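Local atomic coordinates of core protein VP4 (Bluetongue virus, PDB entry 2JHP), a protein that caps viral RNA as a multifunctional enzyme and is one of the five proteins that form the inner capsid of the virus. Residues F126-S135 / D142-G152; T321-A329 / G379-L390. All blocks are in the same frame, centred on the assembly; numbering follows the deposited sequence.

Contact 1. Residues F126-S135 / D142-G152. With SAH (S-adenosyl-L-homocysteine), chain B.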
loop_
_atom_site.group_PDB
_atom_site.type_symbol
_atom_site.label_atom_id
_atom_site.label_comp_id
_atom_site.label_asym_id
_atom_site.label_seq_id
_atom_site.Cartn_x
_atom_site.Cartn_y
_atom_site.Cartn_z
ATOM N N PHE A 126 -9.182 -2.607 -4.512
ATOM C CA PHE A 126 -9.267 -2.494 -5.970
ATOM C C PHE A 126 -10.571 -3.111 -6.460
ATOM O O PHE A 126 -11.091 -2.727 -7.514
ATOM C CB PHE A 126 -8.070 -3.147 -6.666
ATOM C CG PHE A 126 -6.829 -2.306 -6.660
ATOM C CD1 PHE A 126 -5.674 -2.740 -6.006
ATOM C CD2 PHE A 126 -6.799 -1.067 -7.315
ATOM C CE1 PHE A 126 -4.507 -1.953 -6.000
ATOM C CE2 PHE A 126 -5.632 -0.273 -7.314
ATOM C CZ PHE A 126 -4.488 -0.722 -6.650
ATOM N N LYS A 127 -11.093 -4.061 -5.685
ATOM C CA LYS A 127 -12.365 -4.710 -6.004
ATOM C C LYS A 127 -13.542 -3.812 -5.654
ATOM O O LYS A 127 -14.578 -3.864 -6.315
ATOM C CB LYS A 127 -12.507 -6.058 -5.282
ATOM C CG LYS A 127 -11.481 -7.115 -5.690
ATOM C CD LYS A 127 -11.537 -7.375 -7.190
ATOM C CE LYS A 127 -10.429 -8.296 -7.662
ATOM N NZ LYS A 127 -10.261 -8.207 -9.149
ATOM N N MET A 128 -13.371 -2.972 -4.636
ATOM C CA MET A 128 -14.483 -2.199 -4.099
ATOM C C MET A 128 -14.418 -0.683 -4.321
ATOM O O MET A 128 -15.375 0.017 -4.002
ATOM C CB MET A 128 -14.680 -2.502 -2.610
ATOM C CG MET A 128 -14.845 -3.974 -2.267
ATOM S SD MET A 128 -16.375 -4.679 -2.886
ATOM C CE MET A 128 -16.275 -6.332 -2.221
ATOM N N ALA A 129 -13.323 -0.160 -4.868
ATOM C CA ALA A 129 -13.201 1.303 -4.983
ATOM C C ALA A 129 -12.746 1.829 -6.343
ATOM O O ALA A 129 -12.108 1.118 -7.120
ATOM C CB ALA A 129 -12.318 1.873 -3.851
ATOM N N ILE A 130 -13.110 3.077 -6.622
ATOM C CA ILE A 130 -12.607 3.802 -7.782
ATOM C C ILE A 130 -11.452 4.712 -7.347
ATOM O O ILE A 130 -10.398 4.695 -7.966
ATOM C CB ILE A 130 -13.741 4.589 -8.547
ATOM C CG1 ILE A 130 -14.507 3.675 -9.519
ATOM C CG2 ILE A 130 -13.181 5.753 -9.346
ATOM C CD1 ILE A 130 -15.424 2.698 -8.849
ATOM N N GLU A 131 -11.648 5.480 -6.274
ATOM C CA GLU A 131 -10.662 6.467 -5.822
ATOM C C GLU A 131 -9.652 5.910 -4.801
ATOM O O GLU A 131 -10.040 5.198 -3.859
ATOM C CB GLU A 131 -11.362 7.681 -5.208
ATOM C CG GLU A 131 -12.286 8.447 -6.133
ATOM C CD GLU A 131 -12.574 9.854 -5.638
ATOM O OE1 GLU A 131 -12.225 10.169 -4.485
ATOM O OE2 GLU A 131 -13.145 10.654 -6.403
ATOM N N PHE A 132 -8.370 6.243 -4.994
ATOM C CA PHE A 132 -7.299 5.878 -4.055
ATOM C C PHE A 132 -6.518 7.099 -3.608
ATOM O O PHE A 132 -5.971 7.830 -4.432
ATOM C CB PHE A 132 -6.366 4.848 -4.656
ATOM C CG PHE A 132 -6.988 3.520 -4.798
ATOM C CD1 PHE A 132 -7.938 3.285 -5.795
ATOM C CD2 PHE A 132 -6.655 2.488 -3.923
ATOM C CE1 PHE A 132 -8.536 2.038 -5.923
ATOM C CE2 PHE A 132 -7.250 1.235 -4.039
ATOM C CZ PHE A 132 -8.193 1.010 -5.040
ATOM N N HIS A 133 -6.482 7.325 -2.297
ATOM C CA HIS A 133 -5.767 8.471 -1.746
ATOM C C HIS A 133 -4.481 8.082 -1.012
ATOM O O HIS A 133 -4.300 6.928 -0.624
ATOM C CB HIS A 133 -6.707 9.318 -0.894
ATOM C CG HIS A 133 -7.855 9.886 -1.673
ATOM N ND1 HIS A 133 -7.820 11.141 -2.245
ATOM C CD2 HIS A 133 -9.054 9.355 -2.010
ATOM C CE1 HIS A 133 -8.952 11.364 -2.886
ATOM N NE2 HIS A 133 -9.719 10.296 -2.760
ATOM N N GLY A 134 -3.584 9.060 -0.871
ATOM C CA GLY A 134 -2.233 8.869 -0.331
ATOM C C GLY A 134 -1.416 7.876 -1.146
ATOM O O GLY A 134 -0.638 7.096 -0.590
ATOM N N SER A 135 -1.590 7.898 -2.464
ATOM C CA SER A 135 -1.076 6.806 -3.291
ATOM C C SER A 135 0.357 7.048 -3.650
ATOM O O SER A 135 0.822 8.168 -3.593
ATOM C CB SER A 135 -1.898 6.631 -4.574
ATOM O OG SER A 135 -3.264 6.385 -4.301
ATOM N N ASP A 142 -0.685 -1.654 -9.527
ATOM C CA ASP A 142 -1.751 -2.651 -9.562
ATOM C C ASP A 142 -3.106 -2.088 -10.013
ATOM O O ASP A 142 -4.132 -2.763 -9.895
ATOM C CB ASP A 142 -1.863 -3.365 -8.208
ATOM C CG ASP A 142 -0.594 -4.121 -7.830
ATOM O OD1 ASP A 142 -0.055 -4.848 -8.680
ATOM O OD2 ASP A 142 -0.128 -3.993 -6.674
ATOM N N ALA A 143 -3.097 -0.868 -10.550
ATOM C CA ALA A 143 -4.330 -0.142 -10.896
ATOM C C ALA A 143 -4.685 -0.244 -12.364
ATOM O O ALA A 143 -3.803 -0.190 -13.220
ATOM C CB ALA A 143 -4.221 1.329 -10.501
ATOM N N ASN A 144 -5.977 -0.386 -12.645
ATOM C CA ASN A 144 -6.515 -0.290 -13.998
ATOM C C ASN A 144 -6.717 1.180 -14.292
ATOM O O ASN A 144 -7.648 1.786 -13.786
ATOM C CB ASN A 144 -7.841 -1.039 -14.083
ATOM C CG ASN A 144 -8.499 -0.937 -15.462
ATOM O OD1 ASN A 144 -8.036 -0.209 -16.358
ATOM N ND2 ASN A 144 -9.593 -1.678 -15.634
ATOM N N PRO A 145 -5.814 1.778 -15.083
ATOM C CA PRO A 145 -5.834 3.245 -15.206
ATOM C C PRO A 145 -7.079 3.759 -15.911
ATOM O O PRO A 145 -7.345 4.960 -15.892
ATOM C CB PRO A 145 -4.574 3.550 -16.024
ATOM C CG PRO A 145 -4.254 2.291 -16.738
ATOM C CD PRO A 145 -4.728 1.164 -15.875
ATOM N N ARG A 146 -7.832 2.838 -16.510
ATOM C CA ARG A 146 -9.064 3.158 -17.223
ATOM C C ARG A 146 -10.295 3.121 -16.310
ATOM O O ARG A 146 -11.398 3.449 -16.742
ATOM C CB ARG A 146 -9.260 2.200 -18.405
ATOM C CG ARG A 146 -8.380 2.477 -19.618
ATOM C CD ARG A 146 -8.770 1.592 -20.807
ATOM N NE ARG A 146 -10.228 1.482 -20.973
ATOM C CZ ARG A 146 -10.963 2.171 -21.851
ATOM N NH1 ARG A 146 -10.402 3.043 -22.686
ATOM N NH2 ARG A 146 -12.276 1.982 -21.891
ATOM N N LEU A 147 -10.104 2.723 -15.055
ATOM C CA LEU A 147 -11.190 2.646 -14.090
ATOM C C LEU A 147 -10.863 3.376 -12.791
ATOM O O LEU A 147 -11.582 4.288 -12.386
ATOM C CB LEU A 147 -11.498 1.193 -13.771
ATOM C CG LEU A 147 -12.735 0.928 -12.900
ATOM C CD1 LEU A 147 -13.989 1.011 -13.731
ATOM C CD2 LEU A 147 -12.617 -0.435 -12.282
ATOM N N HIS A 148 -9.782 2.959 -12.136
ATOM C CA HIS A 148 -9.350 3.564 -10.883
ATOM C C HIS A 148 -8.795 4.973 -11.094
ATOM O O HIS A 148 -8.182 5.261 -12.118
ATOM C CB HIS A 148 -8.300 2.689 -10.200
ATOM C CG HIS A 148 -8.707 1.253 -10.058
ATOM N ND1 HIS A 148 -9.426 0.784 -8.979
ATOM C CD2 HIS A 148 -8.497 0.183 -10.865
ATOM C CE1 HIS A 148 -9.635 -0.511 -9.127
ATOM N NE2 HIS A 148 -9.086 -0.900 -10.262
ATOM N N LYS A 149 -9.044 5.833 -10.109
ATOM C CA LYS A 149 -8.519 7.189 -10.041
ATOM C C LYS A 149 -7.555 7.238 -8.859
ATOM O O LYS A 149 -7.954 7.019 -7.710
ATOM C CB LYS A 149 -9.655 8.202 -9.844
ATOM C CG LYS A 149 -10.761 8.177 -10.917
ATOM C CD LYS A 149 -10.246 8.613 -12.280
ATOM C CE LYS A 149 -11.210 8.212 -13.388
ATOM N NZ LYS A 149 -10.530 8.132 -14.720
ATOM N N ILE A 150 -6.281 7.494 -9.155
ATOM C CA ILE A 150 -5.213 7.399 -8.163
ATOM C C ILE A 150 -4.701 8.780 -7.747
ATOM O O ILE A 150 -4.109 9.506 -8.555
ATOM C CB ILE A 150 -4.032 6.539 -8.689
ATOM C CG1 ILE A 150 -4.495 5.155 -9.187
ATOM C CG2 ILE A 150 -2.920 6.455 -7.655
ATOM C CD1 ILE A 150 -5.370 4.328 -8.221
ATOM N N TYR A 151 -4.938 9.119 -6.481
ATOM C CA TYR A 151 -4.526 10.385 -5.888
ATOM C C TYR A 151 -3.501 10.198 -4.786
ATOM O O TYR A 151 -3.350 9.115 -4.207
ATOM C CB TYR A 151 -5.714 11.107 -5.268
ATOM C CG TYR A 151 -6.910 11.293 -6.177
ATOM C CD1 TYR A 151 -8.055 10.497 -6.033
ATOM C CD2 TYR A 151 -6.921 12.277 -7.165
ATOM C CE1 TYR A 151 -9.169 10.675 -6.856
ATOM C CE2 TYR A 151 -8.050 12.447 -7.990
ATOM C CZ TYR A 151 -9.148 11.644 -7.823
ATOM O OH TYR A 151 -10.219 11.833 -8.640
ATOM N N GLY A 152 -2.820 11.293 -4.479
ATOM C CA GLY A 152 -1.778 11.316 -3.460
ATOM C C GLY A 152 -1.052 12.645 -3.428
ATOM O O GLY A 152 -1.430 13.600 -4.119
HETATM N N SAH B . -1.521 4.418 0.139
HETATM C CA SAH B . -0.329 3.630 -0.305
HETATM C CB SAH B . 1.025 4.212 0.112
HETATM C CG SAH B . 1.130 5.093 1.343
HETATM S SD SAH B . 2.748 5.911 1.398
HETATM C C SAH B . -0.424 2.159 0.067
HETATM O O SAH B . -1.488 1.549 -0.060
HETATM O OXT SAH B . 0.562 1.539 0.467
HETATM C "C5'" SAH B . 1.974 7.399 2.093
HETATM C "C4'" SAH B . 1.809 8.514 1.074
HETATM O "O4'" SAH B . 0.659 9.286 1.357
HETATM C "C3'" SAH B . 2.998 9.471 1.056
HETATM O "O3'" SAH B . 3.277 9.747 -0.307
HETATM C "C2'" SAH B . 2.477 10.733 1.727
HETATM O "O2'" SAH B . 3.038 11.906 1.200
HETATM C "C1'" SAH B . 0.987 10.671 1.394
HETATM N N9 SAH B . 0.146 11.434 2.343
HETATM C C8 SAH B . 0.322 11.564 3.702
HETATM N N7 SAH B . -0.668 12.353 4.194
HETATM C C5 SAH B . -1.473 12.730 3.173
HETATM C C6 SAH B . -2.624 13.520 3.107
HETATM N N6 SAH B . -3.127 14.067 4.212
HETATM N N1 SAH B . -3.255 13.725 1.894
HETATM C C2 SAH B . -2.743 13.148 0.744
HETATM N N3 SAH B . -1.604 12.365 0.803
HETATM C C4 SAH B . -0.973 12.158 1.998
#

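Contact 2. Residues T321-A329 / G379-L390. With GUN (guanine), chain D.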
loop_
_atom_site.group_PDB
_atom_site.type_symbol
_atom_site.label_atom_id
_atom_site.label_comp_id
_atom_site.label_asym_id
_atom_site.label_seq_id
_atom_site.Cartn_x
_atom_site.Cartn_y
_atom_site.Cartn_z
ATOM N N THR A 321 6.858 21.427 -20.499
ATOM C CA THR A 321 6.165 21.468 -19.217
ATOM C C THR A 321 7.221 21.294 -18.113
ATOM O O THR A 321 7.343 22.136 -17.224
ATOM C CB THR A 321 5.050 20.389 -19.130
ATOM O OG1 THR A 321 3.981 20.705 -20.038
ATOM C CG2 THR A 321 4.493 20.280 -17.709
ATOM N N TYR A 322 7.989 20.211 -18.186
ATOM C CA TYR A 322 9.111 20.007 -17.271
ATOM C C TYR A 322 10.359 19.580 -18.029
ATOM O O TYR A 322 10.273 19.040 -19.126
ATOM C CB TYR A 322 8.805 18.932 -16.217
ATOM C CG TYR A 322 7.589 19.153 -15.338
ATOM C CD1 TYR A 322 6.576 18.209 -15.291
ATOM C CD2 TYR A 322 7.469 20.290 -14.529
ATOM C CE1 TYR A 322 5.465 18.390 -14.474
ATOM C CE2 TYR A 322 6.361 20.482 -13.716
ATOM C CZ TYR A 322 5.365 19.528 -13.691
ATOM O OH TYR A 322 4.267 19.708 -12.884
ATOM N N LEU A 323 11.515 19.848 -17.431
ATOM C CA LEU A 323 12.764 19.215 -17.828
ATOM C C LEU A 323 13.310 18.482 -16.608
ATOM O O LEU A 323 13.409 19.055 -15.517
ATOM C CB LEU A 323 13.781 20.242 -18.335
ATOM C CG LEU A 323 13.409 21.144 -19.519
ATOM C CD1 LEU A 323 14.432 22.279 -19.674
ATOM C CD2 LEU A 323 13.278 20.366 -20.817
ATOM N N PHE A 324 13.634 17.205 -16.767
ATOM C CA PHE A 324 14.207 16.487 -15.638
ATOM C C PHE A 324 15.357 15.554 -15.954
ATOM O O PHE A 324 15.564 15.182 -17.108
ATOM C CB PHE A 324 13.142 15.775 -14.800
ATOM C CG PHE A 324 11.981 15.249 -15.579
ATOM C CD1 PHE A 324 12.172 14.398 -16.658
ATOM C CD2 PHE A 324 10.684 15.578 -15.193
ATOM C CE1 PHE A 324 11.082 13.891 -17.363
ATOM C CE2 PHE A 324 9.579 15.080 -15.884
ATOM C CZ PHE A 324 9.779 14.232 -16.969
ATOM N N PRO A 325 16.122 15.188 -14.910
ATOM C CA PRO A 325 17.252 14.279 -15.068
ATOM C C PRO A 325 16.789 12.875 -15.437
ATOM O O PRO A 325 15.625 12.527 -15.228
ATOM C CB PRO A 325 17.914 14.286 -13.686
ATOM C CG PRO A 325 17.330 15.462 -12.962
ATOM C CD PRO A 325 15.955 15.620 -13.509
ATOM N N GLN A 326 17.704 12.091 -15.993
ATOM C CA GLN A 326 17.400 10.752 -16.484
ATOM C C GLN A 326 17.984 9.679 -15.579
ATOM O O GLN A 326 19.197 9.637 -15.373
ATOM C CB GLN A 326 17.939 10.559 -17.902
ATOM C CG GLN A 326 17.524 11.648 -18.874
ATOM C CD GLN A 326 17.786 11.250 -20.298
ATOM O OE1 GLN A 326 17.214 10.280 -20.796
ATOM N NE2 GLN A 326 18.656 11.989 -20.967
ATOM N N PRO A 327 17.117 8.814 -15.029
ATOM C CA PRO A 327 17.575 7.673 -14.242
ATOM C C PRO A 327 18.438 6.753 -15.100
ATOM O O PRO A 327 18.099 6.500 -16.256
ATOM C CB PRO A 327 16.274 6.960 -13.848
ATOM C CG PRO A 327 15.200 7.931 -14.074
ATOM C CD PRO A 327 15.649 8.868 -15.132
ATOM N N GLY A 328 19.548 6.275 -14.534
ATOM C CA GLY A 328 20.437 5.326 -15.209
ATOM C C GLY A 328 21.383 5.940 -16.229
ATOM O O GLY A 328 22.119 5.219 -16.911
ATOM N N ALA A 329 21.368 7.265 -16.334
ATOM C CA ALA A 329 22.237 7.976 -17.261
ATOM C C ALA A 329 23.608 8.217 -16.635
ATOM O O ALA A 329 23.730 8.314 -15.413
ATOM C CB ALA A 329 21.597 9.295 -17.687
ATOM N N GLY A 379 19.537 6.604 -9.677
ATOM C CA GLY A 379 18.346 6.587 -10.512
ATOM C C GLY A 379 17.111 5.894 -9.984
ATOM O O GLY A 379 16.009 6.229 -10.407
ATOM N N ARG A 380 17.278 4.931 -9.079
ATOM C CA ARG A 380 16.157 4.092 -8.638
ATOM C C ARG A 380 15.019 4.918 -8.061
ATOM O O ARG A 380 13.873 4.812 -8.500
ATOM C CB ARG A 380 16.623 3.020 -7.640
ATOM C CG ARG A 380 15.511 2.130 -7.098
ATOM C CD ARG A 380 16.077 0.894 -6.429
ATOM N NE ARG A 380 15.036 0.135 -5.741
ATOM C CZ ARG A 380 14.912 0.041 -4.420
ATOM N NH1 ARG A 380 15.776 0.645 -3.615
ATOM N NH2 ARG A 380 13.919 -0.666 -3.904
ATOM N N PHE A 381 15.355 5.762 -7.096
ATOM C CA PHE A 381 14.377 6.611 -6.441
ATOM C C PHE A 381 13.966 7.810 -7.297
ATOM O O PHE A 381 12.851 8.316 -7.165
ATOM C CB PHE A 381 14.879 7.019 -5.060
ATOM C CG PHE A 381 15.100 5.847 -4.136
ATOM C CD1 PHE A 381 16.375 5.542 -3.662
ATOM C CD2 PHE A 381 14.026 5.039 -3.749
ATOM C CE1 PHE A 381 16.580 4.455 -2.808
ATOM C CE2 PHE A 381 14.217 3.954 -2.902
ATOM C CZ PHE A 381 15.502 3.664 -2.431
ATOM N N LEU A 382 14.853 8.257 -8.182
ATOM C CA LEU A 382 14.458 9.264 -9.164
ATOM C C LEU A 382 13.362 8.679 -10.056
ATOM O O LEU A 382 12.300 9.279 -10.218
ATOM C CB LEU A 382 15.655 9.761 -9.997
ATOM C CG LEU A 382 15.349 10.804 -11.088
ATOM C CD1 LEU A 382 14.634 12.054 -10.516
ATOM C CD2 LEU A 382 16.588 11.212 -11.845
ATOM N N LYS A 383 13.613 7.493 -10.604
ATOM C CA LYS A 383 12.629 6.833 -11.445
ATOM C C LYS A 383 11.278 6.735 -10.736
ATOM O O LYS A 383 10.269 7.137 -11.291
ATOM C CB LYS A 383 13.110 5.456 -11.890
ATOM C CG LYS A 383 12.368 4.939 -13.100
ATOM C CD LYS A 383 13.060 3.756 -13.731
ATOM C CE LYS A 383 12.866 2.495 -12.925
ATOM N NZ LYS A 383 13.565 1.348 -13.568
ATOM N N LYS A 384 11.274 6.233 -9.507
ATOM C CA LYS A 384 10.051 6.147 -8.709
ATOM C C LYS A 384 9.285 7.463 -8.696
ATOM O O LYS A 384 8.115 7.512 -9.084
ATOM C CB LYS A 384 10.366 5.699 -7.271
ATOM C CG LYS A 384 9.158 5.208 -6.469
ATOM C CD LYS A 384 9.598 4.446 -5.221
ATOM C CE LYS A 384 8.558 4.494 -4.098
ATOM N NZ LYS A 384 8.470 5.849 -3.463
ATOM N N ARG A 385 9.976 8.517 -8.265
ATOM C CA ARG A 385 9.424 9.858 -8.102
ATOM C C ARG A 385 8.908 10.507 -9.389
ATOM O O ARG A 385 7.955 11.288 -9.351
ATOM C CB ARG A 385 10.469 10.778 -7.491
ATOM C CG ARG A 385 10.671 10.611 -6.011
ATOM C CD ARG A 385 11.286 11.884 -5.480
ATOM N NE ARG A 385 12.197 11.665 -4.361
ATOM C CZ ARG A 385 13.056 12.580 -3.923
ATOM N NH1 ARG A 385 13.116 13.769 -4.521
ATOM N NH2 ARG A 385 13.852 12.307 -2.897
ATOM N N LEU A 386 9.556 10.217 -10.515
ATOM C CA LEU A 386 9.088 10.704 -11.801
ATOM C C LEU A 386 7.751 10.016 -12.113
ATOM O O LEU A 386 6.750 10.662 -12.393
ATOM C CB LEU A 386 10.131 10.432 -12.902
ATOM C CG LEU A 386 11.445 11.228 -12.960
ATOM C CD1 LEU A 386 12.410 10.627 -13.978
ATOM C CD2 LEU A 386 11.207 12.690 -13.302
ATOM N N PHE A 387 7.758 8.696 -12.044
ATOM C CA PHE A 387 6.580 7.883 -12.242
ATOM C C PHE A 387 5.381 8.420 -11.465
ATOM O O PHE A 387 4.326 8.668 -12.050
ATOM C CB PHE A 387 6.885 6.441 -11.805
ATOM C CG PHE A 387 5.841 5.447 -12.214
ATOM C CD1 PHE A 387 5.459 5.330 -13.539
ATOM C CD2 PHE A 387 5.268 4.599 -11.272
ATOM C CE1 PHE A 387 4.512 4.411 -13.922
ATOM C CE2 PHE A 387 4.325 3.653 -11.646
ATOM C CZ PHE A 387 3.945 3.557 -12.977
ATOM N N GLU A 388 5.560 8.604 -10.154
ATOM C CA GLU A 388 4.493 9.057 -9.262
ATOM C C GLU A 388 4.037 10.482 -9.565
ATOM O O GLU A 388 2.861 10.826 -9.404
ATOM C CB GLU A 388 4.950 8.980 -7.811
ATOM C CG GLU A 388 5.185 7.551 -7.290
ATOM C CD GLU A 388 5.987 7.497 -5.986
ATOM O OE1 GLU A 388 6.592 8.526 -5.596
ATOM O OE2 GLU A 388 6.007 6.417 -5.348
ATOM N N HIS A 389 4.969 11.316 -10.006
ATOM C CA HIS A 389 4.647 12.697 -10.240
ATOM C C HIS A 389 3.867 12.875 -11.531
ATOM O O HIS A 389 2.966 13.716 -11.618
ATOM C CB HIS A 389 5.893 13.576 -10.228
ATOM C CG HIS A 389 5.574 15.035 -10.271
ATOM N ND1 HIS A 389 5.965 15.852 -11.309
ATOM C CD2 HIS A 389 4.838 15.810 -9.436
ATOM C CE1 HIS A 389 5.515 17.076 -11.095
ATOM N NE2 HIS A 389 4.822 17.076 -9.969
ATOM N N LEU A 390 4.217 12.084 -12.533
ATOM C CA LEU A 390 3.572 12.187 -13.825
ATOM C C LEU A 390 2.151 11.611 -13.810
ATOM O O LEU A 390 1.255 12.151 -14.474
ATOM C CB LEU A 390 4.428 11.534 -14.915
ATOM C CG LEU A 390 5.775 12.221 -15.227
ATOM C CD1 LEU A 390 6.532 11.477 -16.301
ATOM C CD2 LEU A 390 5.629 13.697 -15.629
HETATM N N9 GUN D . 9.154 2.183 -9.046
HETATM C C8 GUN D . 8.386 1.202 -8.561
HETATM N N7 GUN D . 7.606 0.725 -9.533
HETATM C C5 GUN D . 7.879 1.399 -10.644
HETATM C C6 GUN D . 7.375 1.321 -11.940
HETATM O O6 GUN D . 6.501 0.501 -12.225
HETATM N N1 GUN D . 7.892 2.196 -12.910
HETATM C C2 GUN D . 8.893 3.119 -12.523
HETATM N N2 GUN D . 9.391 3.959 -13.412
HETATM N N3 GUN D . 9.362 3.166 -11.262
HETATM C C4 GUN D . 8.872 2.329 -10.332
#

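Contact 1. Residues F126-S135 / D142-G152
Phe132 and Ile150 lie on one face of a parallel strand pair, the start and end of the beta-alpha-beta crossover formed by strand 131-132, helix 137-141 and strand 149-152 in a Rossmann-like methyltransferase sheet. The tight part is here. Phe132 N hydrogen-bonds to Lys149 O, and Tyr151 N to Phe132 O; the Ile150 CD1 methyl rests 3.7 Å from Phe132 CD1, with helix 137-141 packed on the same face. Next to them, the edge of the Phe126 ring points at the face of His148 with planes at 87°, a T-shaped pair whose closest atoms are Phe126 CD2 and His148 CE1 at 3.4 Å. Histidine suits this slot because its flat face receives that edge while ND1 reaches Ala129 O in a weak bond. On the sheet face that carries Glu131, its OE1 takes a hydrogen bond from His133 NE2 (3.0 Å). The near-parallel rings of His133 and Tyr151 barely overlap. The loop end is looser: of exposed Leu147 the backbone O comes near Ile130 CG2, while its side chain stays further off. At the opposite end Gly134 O accepts a hydrogen bond from the SAH amino N, while Ser135 uses both N (2.8 Å) and OG (2.7 Å) to grip Tyr151 O.

Contact 2. Residues T321-A329 / G379-L390
Leu386 pushes its CD2 methyl onto the face of the Phe324 ring, 3.6 Å from the centroid and 19° off the normal, a CH-pi contact at the middle of a strand-on-helix packing. Its chi1 of -72° directs the branched end between that ring and Pro327, and the branching serves both: CD1 meets Pro327 CD tip to tip at 3.9 Å. Leu382 is the next bump. Its CD2 fills the hollow between the two prolines, 3.8 Å from Pro325 CB and 4.1 Å from Pro327 CD; rigid proline rings suit this wall as a fixed apolar surface. Pro327 CB also lies 3.5 Å from the O of Gly379, the N-cap, which has no side chain to hold the turn away. At the other end Leu390 CD2 comes to the edge of Phe324, and Tyr322 OH approaches the rim of His389, although its hydrogen bond goes to His353. No hydrogen bond crosses between the segments; apolar packing and the CH-pi contact join them. The helix thus packs with one side and turns Lys383, Lys384 and the Phe387 face to a bound guanine. Strand 322-324, at the border of its mixed sheet, runs nearly antiparallel to helix 380-390 (166°), beside strand 335-341, and helix 178-186 adds Tyr185 against Phe324 and Leu386.

How the contacts relate
Contact 1 closes before contact 2 opens along the chain; their centres are 22 Å apart and their nearest atoms about 6 Å, without touching. They belong to different seven-stranded mixed sheets that share the strand order 3-2-1-4-5-7-6 of Rossmann-like methyltransferases: contact 1 joins two inner strands of one, contact 2 packs a helix on the border strand 322-324 of the other. Each sheet has its own SAH pocket, consistent with successive capping steps housed in one chain. The two are joined through helix 380-391, which leads into strand 393-394, the neighbour of strand 149-152, and through helix 137-141, which touches Phe387. That helix also lies at one of the two guanine sites, the one that Phe387 lines.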